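Local atomic coordinates of protease Do-like 2, chloroplastic (Arabidopsis thaliana, PDB entry 4FLN), a protein that acts as a chloroplast serine protease that makes the primary cut in the photodamaged D1 protein of plant photosystem II. Residues B[69-74]-B[95-100]; B[91-96]-B[122-127]; B[99-104]-B[110-115]. All blocks are in the same frame, centred on the assembly; numbering follows the deposited sequence.

Contact 1. Residues B[69-74]-B[95-100]; sequences QRQFTS and HDTQVK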
loop_
_atom_site.group_PDB
_atom_site.type_symbol
_atom_site.label_atom_id
_atom_site.label_comp_id
_atom_site.label_asym_id
_atom_site.label_seq_id
_atom_site.Cartn_x
_atom_site.Cartn_y
_atom_site.Cartn_z
ATOM N N GLN B 69 13.874 -27.398 -1.687
ATOM C CA GLN B 69 13.431 -26.257 -0.901
ATOM C C GLN B 69 13.604 -26.531 0.588
ATOM O O GLN B 69 14.025 -27.616 0.990
ATOM C CB GLN B 69 11.971 -25.941 -1.202
ATOM C CG GLN B 69 11.725 -25.513 -2.632
ATOM C CD GLN B 69 10.348 -24.924 -2.823
ATOM O OE1 GLN B 69 9.437 -25.175 -2.028
ATOM N NE2 GLN B 69 10.187 -24.122 -3.871
ATOM N N ARG B 70 13.264 -25.543 1.406
ATOM C CA ARG B 70 13.476 -25.640 2.845
ATOM C C ARG B 70 12.469 -26.572 3.535
ATOM O O ARG B 70 11.258 -26.444 3.338
ATOM C CB ARG B 70 13.423 -24.246 3.465
ATOM C CG ARG B 70 14.253 -24.097 4.713
ATOM C CD ARG B 70 14.060 -22.724 5.313
ATOM N NE ARG B 70 14.985 -22.488 6.413
ATOM C CZ ARG B 70 16.193 -21.958 6.264
ATOM N NH1 ARG B 70 16.619 -21.606 5.057
ATOM N NH2 ARG B 70 16.973 -21.778 7.323
ATOM N N GLN B 71 12.980 -27.494 4.353
ATOM C CA GLN B 71 12.144 -28.471 5.055
ATOM C C GLN B 71 11.297 -27.854 6.169
ATOM O O GLN B 71 11.827 -27.227 7.089
ATOM C CB GLN B 71 13.002 -29.594 5.651
ATOM C CG GLN B 71 12.187 -30.644 6.400
ATOM C CD GLN B 71 13.023 -31.815 6.917
ATOM O OE1 GLN B 71 12.995 -32.916 6.358
ATOM N NE2 GLN B 71 13.753 -31.584 8.003
ATOM N N PHE B 72 9.983 -28.060 6.093
ATOM C CA PHE B 72 9.072 -27.602 7.138
ATOM C C PHE B 72 8.035 -28.654 7.542
ATOM O O PHE B 72 7.844 -29.655 6.850
ATOM C CB PHE B 72 8.369 -26.311 6.715
ATOM C CG PHE B 72 7.413 -26.480 5.572
ATOM C CD1 PHE B 72 7.879 -26.630 4.276
ATOM C CD2 PHE B 72 6.046 -26.463 5.791
ATOM C CE1 PHE B 72 6.999 -26.775 3.215
ATOM C CE2 PHE B 72 5.162 -26.605 4.734
ATOM C CZ PHE B 72 5.643 -26.763 3.443
ATOM N N THR B 73 7.372 -28.422 8.671
ATOM C CA THR B 73 6.328 -29.335 9.116
ATOM C C THR B 73 4.975 -28.629 9.161
ATOM O O THR B 73 4.886 -27.475 9.578
ATOM C CB THR B 73 6.656 -29.980 10.481
ATOM O OG1 THR B 73 7.994 -30.496 10.459
ATOM C CG2 THR B 73 5.688 -31.126 10.785
ATOM N N SER B 74 3.936 -29.328 8.706
ATOM C CA SER B 74 2.582 -28.789 8.665
ATOM C C SER B 74 1.603 -29.801 9.246
ATOM O O SER B 74 1.949 -30.969 9.426
ATOM C CB SER B 74 2.175 -28.470 7.230
ATOM O OG SER B 74 1.550 -29.594 6.638
ATOM N N HIS B 95 4.795 -34.353 -0.979
ATOM C CA HIS B 95 6.255 -34.432 -0.826
ATOM C C HIS B 95 6.669 -34.947 0.549
ATOM O O HIS B 95 7.569 -34.392 1.181
ATOM C CB HIS B 95 6.925 -33.074 -1.071
ATOM C CG HIS B 95 6.819 -32.580 -2.479
ATOM N ND1 HIS B 95 6.036 -31.501 -2.832
ATOM C CD2 HIS B 95 7.405 -33.008 -3.623
ATOM C CE1 HIS B 95 6.143 -31.286 -4.132
ATOM N NE2 HIS B 95 6.969 -32.186 -4.636
ATOM N N ASP B 96 6.036 -36.022 1.000
ATOM C CA ASP B 96 6.218 -36.454 2.376
ATOM C C ASP B 96 7.617 -36.999 2.650
ATOM O O ASP B 96 8.059 -37.965 2.028
ATOM C CB ASP B 96 5.149 -37.495 2.752
ATOM C CG ASP B 96 5.306 -38.806 1.998
ATOM O OD1 ASP B 96 5.098 -38.815 0.766
ATOM O OD2 ASP B 96 5.627 -39.832 2.644
ATOM N N THR B 97 8.311 -36.365 3.587
ATOM C CA THR B 97 9.549 -36.910 4.123
ATOM C C THR B 97 9.196 -37.962 5.162
ATOM O O THR B 97 9.748 -39.063 5.178
ATOM C CB THR B 97 10.395 -35.824 4.777
ATOM O OG1 THR B 97 10.858 -34.914 3.771
ATOM C CG2 THR B 97 11.580 -36.440 5.486
ATOM N N GLN B 98 8.266 -37.598 6.035
ATOM C CA GLN B 98 7.682 -38.532 6.983
ATOM C C GLN B 98 6.269 -38.065 7.342
ATOM O O GLN B 98 5.944 -36.873 7.259
ATOM C CB GLN B 98 8.550 -38.666 8.236
ATOM C CG GLN B 98 8.695 -37.382 9.027
ATOM C CD GLN B 98 9.540 -37.554 10.271
ATOM O OE1 GLN B 98 9.367 -36.831 11.250
ATOM N NE2 GLN B 98 10.464 -38.512 10.240
ATOM N N VAL B 99 5.432 -39.014 7.732
ATOM C CA VAL B 99 4.049 -38.717 8.018
ATOM C C VAL B 99 3.636 -39.412 9.305
ATOM O O VAL B 99 3.824 -40.628 9.470
ATOM C CB VAL B 99 3.153 -39.152 6.853
ATOM C CG1 VAL B 99 1.686 -38.912 7.187
ATOM C CG2 VAL B 99 3.551 -38.408 5.587
ATOM N N LYS B 100 3.090 -38.628 10.225
ATOM C CA LYS B 100 2.750 -39.131 11.546
ATOM C C LYS B 100 1.307 -38.781 11.865
ATOM O O LYS B 100 0.808 -37.728 11.475
ATOM C CB LYS B 100 3.688 -38.525 12.594
ATOM C CG LYS B 100 4.903 -37.813 11.994
ATOM C CD LYS B 100 5.316 -36.594 12.815
ATOM C CE LYS B 100 6.400 -35.776 12.116
ATOM N NZ LYS B 100 6.689 -34.489 12.823
#

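Contact 2. Residues B[91-96]-B[122-127]; sequences HCVEHD and DIALLS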
loop_
_atom_site.group_PDB
_atom_site.type_symbol
_atom_site.label_atom_id
_atom_site.label_comp_id
_atom_site.label_asym_id
_atom_site.label_seq_id
_atom_site.Cartn_x
_atom_site.Cartn_y
_atom_site.Cartn_z
ATOM N N HIS B 91 -2.575 -32.905 -0.494
ATOM C CA HIS B 91 -1.718 -31.771 -0.163
ATOM C C HIS B 91 -1.221 -31.832 1.284
ATOM O O HIS B 91 -0.184 -31.257 1.616
ATOM C CB HIS B 91 -2.389 -30.427 -0.491
ATOM C CG HIS B 91 -3.292 -29.906 0.589
ATOM N ND1 HIS B 91 -4.655 -29.782 0.427
ATOM C CD2 HIS B 91 -3.021 -29.448 1.836
ATOM C CE1 HIS B 91 -5.186 -29.281 1.528
ATOM N NE2 HIS B 91 -4.216 -29.065 2.398
ATOM N N CYS B 92 -1.938 -32.550 2.138
ATOM C CA CYS B 92 -1.464 -32.763 3.507
ATOM C C CYS B 92 -0.150 -33.554 3.537
ATOM O O CYS B 92 0.773 -33.189 4.253
ATOM C CB CYS B 92 -2.528 -33.462 4.374
ATOM S SG CYS B 92 -4.078 -32.552 4.545
ATOM N N VAL B 93 -0.093 -34.645 2.779
ATOM C CA VAL B 93 1.069 -35.526 2.733
ATOM C C VAL B 93 1.988 -35.250 1.549
ATOM O O VAL B 93 2.924 -36.000 1.295
ATOM C CB VAL B 93 0.657 -36.997 2.686
ATOM C CG1 VAL B 93 -0.004 -37.402 3.990
ATOM C CG2 VAL B 93 -0.260 -37.246 1.498
ATOM N N GLU B 94 1.691 -34.202 0.796
ATOM C CA GLU B 94 2.481 -33.862 -0.378
ATOM C C GLU B 94 3.987 -33.791 -0.077
ATOM O O GLU B 94 4.396 -33.247 0.948
ATOM C CB GLU B 94 1.980 -32.544 -0.960
ATOM C CG GLU B 94 3.048 -31.698 -1.604
ATOM C CD GLU B 94 2.469 -30.477 -2.297
ATOM O OE1 GLU B 94 3.117 -29.402 -2.264
ATOM O OE2 GLU B 94 1.367 -30.599 -2.879
ATOM N N HIS B 95 4.795 -34.353 -0.979
ATOM C CA HIS B 95 6.255 -34.432 -0.826
ATOM C C HIS B 95 6.669 -34.947 0.549
ATOM O O HIS B 95 7.569 -34.392 1.181
ATOM C CB HIS B 95 6.925 -33.074 -1.071
ATOM C CG HIS B 95 6.819 -32.580 -2.479
ATOM N ND1 HIS B 95 6.036 -31.501 -2.832
ATOM C CD2 HIS B 95 7.405 -33.008 -3.623
ATOM C CE1 HIS B 95 6.143 -31.286 -4.132
ATOM N NE2 HIS B 95 6.969 -32.186 -4.636
ATOM N N ASP B 96 6.036 -36.022 1.000
ATOM C CA ASP B 96 6.218 -36.454 2.376
ATOM C C ASP B 96 7.617 -36.999 2.650
ATOM O O ASP B 96 8.059 -37.965 2.028
ATOM C CB ASP B 96 5.149 -37.495 2.752
ATOM C CG ASP B 96 5.306 -38.806 1.998
ATOM O OD1 ASP B 96 5.098 -38.815 0.766
ATOM O OD2 ASP B 96 5.627 -39.832 2.644
ATOM N N ASP B 122 -7.239 -34.304 -5.163
ATOM C CA ASP B 122 -6.674 -34.030 -3.834
ATOM C C ASP B 122 -7.059 -35.016 -2.726
ATOM O O ASP B 122 -7.573 -34.634 -1.675
ATOM C CB ASP B 122 -6.924 -32.587 -3.385
ATOM C CG ASP B 122 -6.048 -32.188 -2.199
ATOM O OD1 ASP B 122 -4.973 -32.801 -2.011
ATOM O OD2 ASP B 122 -6.435 -31.265 -1.453
ATOM N N ILE B 123 -6.793 -36.287 -2.969
ATOM C CA ILE B 123 -7.090 -37.324 -1.999
ATOM C C ILE B 123 -5.847 -38.177 -1.774
ATOM O O ILE B 123 -5.048 -38.388 -2.689
ATOM C CB ILE B 123 -8.273 -38.214 -2.474
ATOM C CG1 ILE B 123 -9.566 -37.404 -2.526
ATOM C CG2 ILE B 123 -8.452 -39.429 -1.569
ATOM C CD1 ILE B 123 -10.730 -38.178 -3.084
ATOM N N ALA B 124 -5.669 -38.650 -0.549
ATOM C CA ALA B 124 -4.592 -39.582 -0.275
ATOM C C ALA B 124 -5.053 -40.600 0.743
ATOM O O ALA B 124 -5.838 -40.289 1.640
ATOM C CB ALA B 124 -3.346 -38.862 0.199
ATOM N N LEU B 125 -4.583 -41.829 0.574
ATOM C CA LEU B 125 -4.879 -42.890 1.507
ATOM C C LEU B 125 -3.619 -43.130 2.312
ATOM O O LEU B 125 -2.515 -42.981 1.792
ATOM C CB LEU B 125 -5.284 -44.147 0.753
ATOM C CG LEU B 125 -6.563 -44.827 1.232
ATOM C CD1 LEU B 125 -7.644 -43.795 1.476
ATOM C CD2 LEU B 125 -7.021 -45.859 0.213
ATOM N N LEU B 126 -3.774 -43.466 3.586
ATOM C CA LEU B 126 -2.623 -43.796 4.414
ATOM C C LEU B 126 -2.851 -45.118 5.136
ATOM O O LEU B 126 -3.990 -45.467 5.487
ATOM C CB LEU B 126 -2.351 -42.696 5.443
ATOM C CG LEU B 126 -2.204 -41.234 5.033
ATOM C CD1 LEU B 126 -2.129 -40.381 6.284
ATOM C CD2 LEU B 126 -0.980 -41.014 4.176
ATOM N N SER B 127 -1.763 -45.848 5.360
ATOM C CA SER B 127 -1.805 -47.064 6.170
ATOM C C SER B 127 -1.063 -46.777 7.464
ATOM O O SER B 127 -0.198 -45.898 7.502
ATOM C CB SER B 127 -1.162 -48.250 5.438
ATOM O OG SER B 127 0.227 -48.047 5.242
#

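Contact 3. Residues B[99-104]-B[110-115]; sequences VKVKRR and YVAKVL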
loop_
_atom_site.group_PDB
_atom_site.type_symbol
_atom_site.label_atom_id
_atom_site.label_comp_id
_atom_site.label_asym_id
_atom_site.label_seq_id
_atom_site.Cartn_x
_atom_site.Cartn_y
_atom_site.Cartn_z
ATOM N N VAL B 99 5.432 -39.014 7.732
ATOM C CA VAL B 99 4.049 -38.717 8.018
ATOM C C VAL B 99 3.636 -39.412 9.305
ATOM O O VAL B 99 3.824 -40.628 9.470
ATOM C CB VAL B 99 3.153 -39.152 6.853
ATOM C CG1 VAL B 99 1.686 -38.912 7.187
ATOM C CG2 VAL B 99 3.551 -38.408 5.587
ATOM N N LYS B 100 3.090 -38.628 10.225
ATOM C CA LYS B 100 2.750 -39.131 11.546
ATOM C C LYS B 100 1.307 -38.781 11.865
ATOM O O LYS B 100 0.808 -37.728 11.475
ATOM C CB LYS B 100 3.688 -38.525 12.594
ATOM C CG LYS B 100 4.903 -37.813 11.994
ATOM C CD LYS B 100 5.316 -36.594 12.815
ATOM C CE LYS B 100 6.400 -35.776 12.116
ATOM N NZ LYS B 100 6.689 -34.489 12.823
ATOM N N VAL B 101 0.624 -39.666 12.571
ATOM C CA VAL B 101 -0.770 -39.412 12.896
ATOM C C VAL B 101 -1.052 -39.621 14.379
ATOM O O VAL B 101 -0.431 -40.459 15.035
ATOM C CB VAL B 101 -1.708 -40.286 12.056
ATOM C CG1 VAL B 101 -1.658 -39.848 10.607
ATOM C CG2 VAL B 101 -1.327 -41.751 12.195
ATOM N N LYS B 102 -1.996 -38.854 14.903
ATOM C CA LYS B 102 -2.269 -38.882 16.328
ATOM C C LYS B 102 -3.757 -39.104 16.559
ATOM O O LYS B 102 -4.591 -38.385 16.017
ATOM C CB LYS B 102 -1.792 -37.578 16.975
ATOM C CG LYS B 102 -1.789 -37.564 18.492
ATOM C CD LYS B 102 -1.115 -36.294 19.008
ATOM C CE LYS B 102 -1.170 -36.174 20.533
ATOM N NZ LYS B 102 -2.528 -35.802 21.040
ATOM N N ARG B 103 -4.083 -40.121 17.345
ATOM C CA ARG B 103 -5.470 -40.414 17.682
ATOM C C ARG B 103 -6.005 -39.331 18.618
ATOM O O ARG B 103 -5.236 -38.658 19.298
ATOM C CB ARG B 103 -5.578 -41.800 18.330
ATOM C CG ARG B 103 -6.471 -42.771 17.582
ATOM C CD ARG B 103 -5.836 -44.145 17.484
ATOM N NE ARG B 103 -5.498 -44.701 18.795
ATOM C CZ ARG B 103 -6.206 -45.637 19.418
ATOM N NH1 ARG B 103 -7.301 -46.135 18.850
ATOM N NH2 ARG B 103 -5.818 -46.082 20.607
ATOM N N ARG B 104 -7.320 -39.145 18.642
ATOM C CA ARG B 104 -7.908 -38.197 19.574
ATOM C C ARG B 104 -7.865 -38.770 20.982
ATOM O O ARG B 104 -8.373 -39.865 21.233
ATOM C CB ARG B 104 -9.350 -37.900 19.196
ATOM C CG ARG B 104 -9.953 -36.779 20.003
ATOM C CD ARG B 104 -11.410 -37.033 20.258
ATOM N NE ARG B 104 -12.105 -35.809 20.629
ATOM C CZ ARG B 104 -13.391 -35.763 20.953
ATOM N NH1 ARG B 104 -14.111 -36.880 20.956
ATOM N NH2 ARG B 104 -13.955 -34.604 21.277
ATOM N N TYR B 110 1.714 -41.786 16.046
ATOM C CA TYR B 110 2.067 -42.986 15.298
ATOM C C TYR B 110 2.592 -42.610 13.917
ATOM O O TYR B 110 2.568 -41.443 13.530
ATOM C CB TYR B 110 0.868 -43.926 15.198
ATOM C CG TYR B 110 0.474 -44.494 16.536
ATOM C CD1 TYR B 110 -0.271 -43.746 17.433
ATOM C CD2 TYR B 110 0.873 -45.768 16.921
ATOM C CE1 TYR B 110 -0.625 -44.255 18.672
ATOM C CE2 TYR B 110 0.523 -46.286 18.158
ATOM C CZ TYR B 110 -0.225 -45.523 19.027
ATOM O OH TYR B 110 -0.581 -46.024 20.255
ATOM N N VAL B 111 3.050 -43.599 13.164
ATOM C CA VAL B 111 3.750 -43.309 11.921
ATOM C C VAL B 111 3.043 -43.951 10.732
ATOM O O VAL B 111 2.735 -45.145 10.745
ATOM C CB VAL B 111 5.224 -43.750 12.008
ATOM C CG1 VAL B 111 5.312 -45.230 12.343
ATOM C CG2 VAL B 111 5.974 -43.409 10.722
ATOM N N ALA B 112 2.778 -43.146 9.709
ATOM C CA ALA B 112 1.892 -43.573 8.632
ATOM C C ALA B 112 2.579 -43.568 7.281
ATOM O O ALA B 112 3.484 -42.769 7.029
ATOM C CB ALA B 112 0.639 -42.695 8.591
ATOM N N LYS B 113 2.127 -44.463 6.412
ATOM C CA LYS B 113 2.658 -44.557 5.059
ATOM C C LYS B 113 1.612 -44.113 4.033
ATOM O O LYS B 113 0.419 -44.376 4.199
ATOM C CB LYS B 113 3.122 -45.984 4.778
ATOM N N VAL B 114 2.062 -43.463 2.964
ATOM C CA VAL B 114 1.147 -43.009 1.927
ATOM C C VAL B 114 1.002 -44.073 0.846
ATOM O O VAL B 114 1.890 -44.244 0.001
ATOM C CB VAL B 114 1.703 -41.758 1.232
ATOM C CG1 VAL B 114 0.651 -41.128 0.332
ATOM C CG2 VAL B 114 2.214 -40.773 2.258
ATOM N N LEU B 115 -0.155 -44.731 0.838
ATOM C CA LEU B 115 -0.447 -45.805 -0.103
ATOM C C LEU B 115 -0.570 -45.296 -1.533
ATOM O O LEU B 115 0.115 -45.776 -2.439
ATOM C CB LEU B 115 -1.747 -46.513 0.281
ATOM C CG LEU B 115 -1.782 -47.307 1.588
ATOM C CD1 LEU B 115 -3.129 -47.989 1.747
ATOM C CD2 LEU B 115 -0.664 -48.332 1.626
#

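Contact 1. Residues B[69-74]-B[95-100]
Q71 and T97 meet where the glutamine amide oxygen rests against the threonine methyl group, OE1 to CG2 at 3.9 Å, their side chains crossing at about a right angle. OE1 is equally far from OG1 of T97, so the contact is van der Waals. The polar atoms have other partners: OE1 of Q71 is hydrogen-bonded to the hydroxyl of Y493 of a second subunit, its NE2 makes a weak hydrogen bond to the carbonyl of V422 of that subunit, and OG1 of T97 is hydrogen-bonded to T58. Glutamine suits the place by its length. With CG anti to the backbone N (chi1 180°) and the chain stretched out beyond it, the amide is carried over T97 to the subunit boundary. Farther along, CG2 of T73 lies 4.1 Å from NZ of K100, and again the two side chains cross nearly at right angles. K100 reaches back by a bend at chi2 and also packs on E432 of the second subunit, while the threonine, a beta-branched residue at home in strands, offers its methyl and keeps OG1 for a weak hydrogen bond to T56. The touch is light, burying 98 Å², and the backbones stand apart, with 8.9 Å between CA of Q71 and CA of T97. Strand 50-57 accounts for the gap: H57 and C55 hydrogen-bond through their backbones to F72 and S74, and T56 to both T97 and Q98. Running within 14° of each other, the segments flank that strand as its neighbours in the closed N-terminal barrel.

Contact 2. Residues B[91-96]-B[122-127]
H91, with chi1 at 85°, holds its imidazole between its own backbone N and carbonyl carbon, and the turn about the next bond brings ND1 to the side of the main-chain N-H. D122 answers with CG anti to its backbone N (chi1 -165°), presenting both carboxylate oxygens to the histidine. OD1 accepts from H91 N at 2.8 Å, and OD2 accepts from H91 ND1 at 3.0 Å. Each oxygen uses its syn lone pair, and OD2 sits at the edge of the imidazole, somewhat tilted from its plane; ring and carboxylate planes are 28° apart. The bond to ND1 restrains the ring's rotation, while the one to H91 N ties the carboxylate to the helix backbone. A weak further bond from A90 N to OD1, and one from N89 to the D122 carbonyl, position the aspartate in turn. With an alanine in place of D122, H91 N and ND1 would lose the carboxylate that serves both, and the imidazole would probably be set free to turn. As in related chymotrypsin-like proteases, these two residues and S200, about 4 Å from H91 side chain to side chain, probably form the catalytic triad. Behind the pair, helix 90-93 packs on strand 123-129. V93 spreads its branches over two residues: CG2 lies 3.7 Å from A124 CB, the small alanine admitting the helix closely, while CG1 meets the leucine tip to tip, 3.7 Å from L126 CD2. I123 and L125 point away, and their side chains pack on helix 233-246.

Contact 3. Residues B[99-104]-B[110-115]
V101 and Y110 form an antiparallel hydrogen-bonded pair: V101 N gives to Y110 O at 2.8 Å, and Y110 N gives back to V101 O at 2.7 Å. A third backbone bond, from A112 N to V99 O at 2.7 Å, continues the ladder. Between these rungs K100 and V111 are a non-hydrogen-bonded pair, CA of K100 standing 4.3 Å from CA of V111. The strands belong to one beta hairpin, yet their directions differ by 128° instead of nearing 180°, a strong twist that fits the wall of a small closed barrel.

Apolar packing lines the face of V99, V101 and A112. The A112 methyl lies between two valines: its CB stands 4.2 Å from V99 CG1 and an equal 4.2 Å from V101 CG1. V99 has CG1 anti to its backbone N (chi1 177°), which turns that branch toward A112 and sends CG2 to V114, 4.3 Å from its CG2. V101 uses its other branch on the tyrosine, with CG2 4.3 Å from Y110 CB. The small alanine fits between branched neighbours, and the valines combine strand preference with bulk.

Aromatic packing covers the end of the hairpin next to its connecting loop. The Y110 ring has V101 O near its plane at one edge and meets F133 edge-to-face, while F133 also touches V101 and R103.

K100 and V111 occupy the other face, where the valine is exposed. The chemistry thus divides the hairpin: backbone bonds fix the register, one face is apolar and packs on V51, C55, V93 and V128, and the other places a lysine at the boundary with the second subunit.

In the fold
From the N terminus, the start of strand 72-82 meets segment 95-100 across strand 50-57, and contact 1 closes a loop that holds the rest of strand 72-82, strand 85-88 and helix 90-93. Contact 2 starts within that loop and ends beyond it, so the two cross. Contact 3, the short hairpin, takes up strand 96-102 where contact 1 leaves it, sharing V99 and K100, and falls wholly within the span of contact 2. V99 also packs on L126, while S127 N probably bonds to K113 O where strands 110-118 and 123-129 run side by side. Contacts 1 and 3 join strands of the barrel wall, and contact 2 joins that wall to the helix carrying H91.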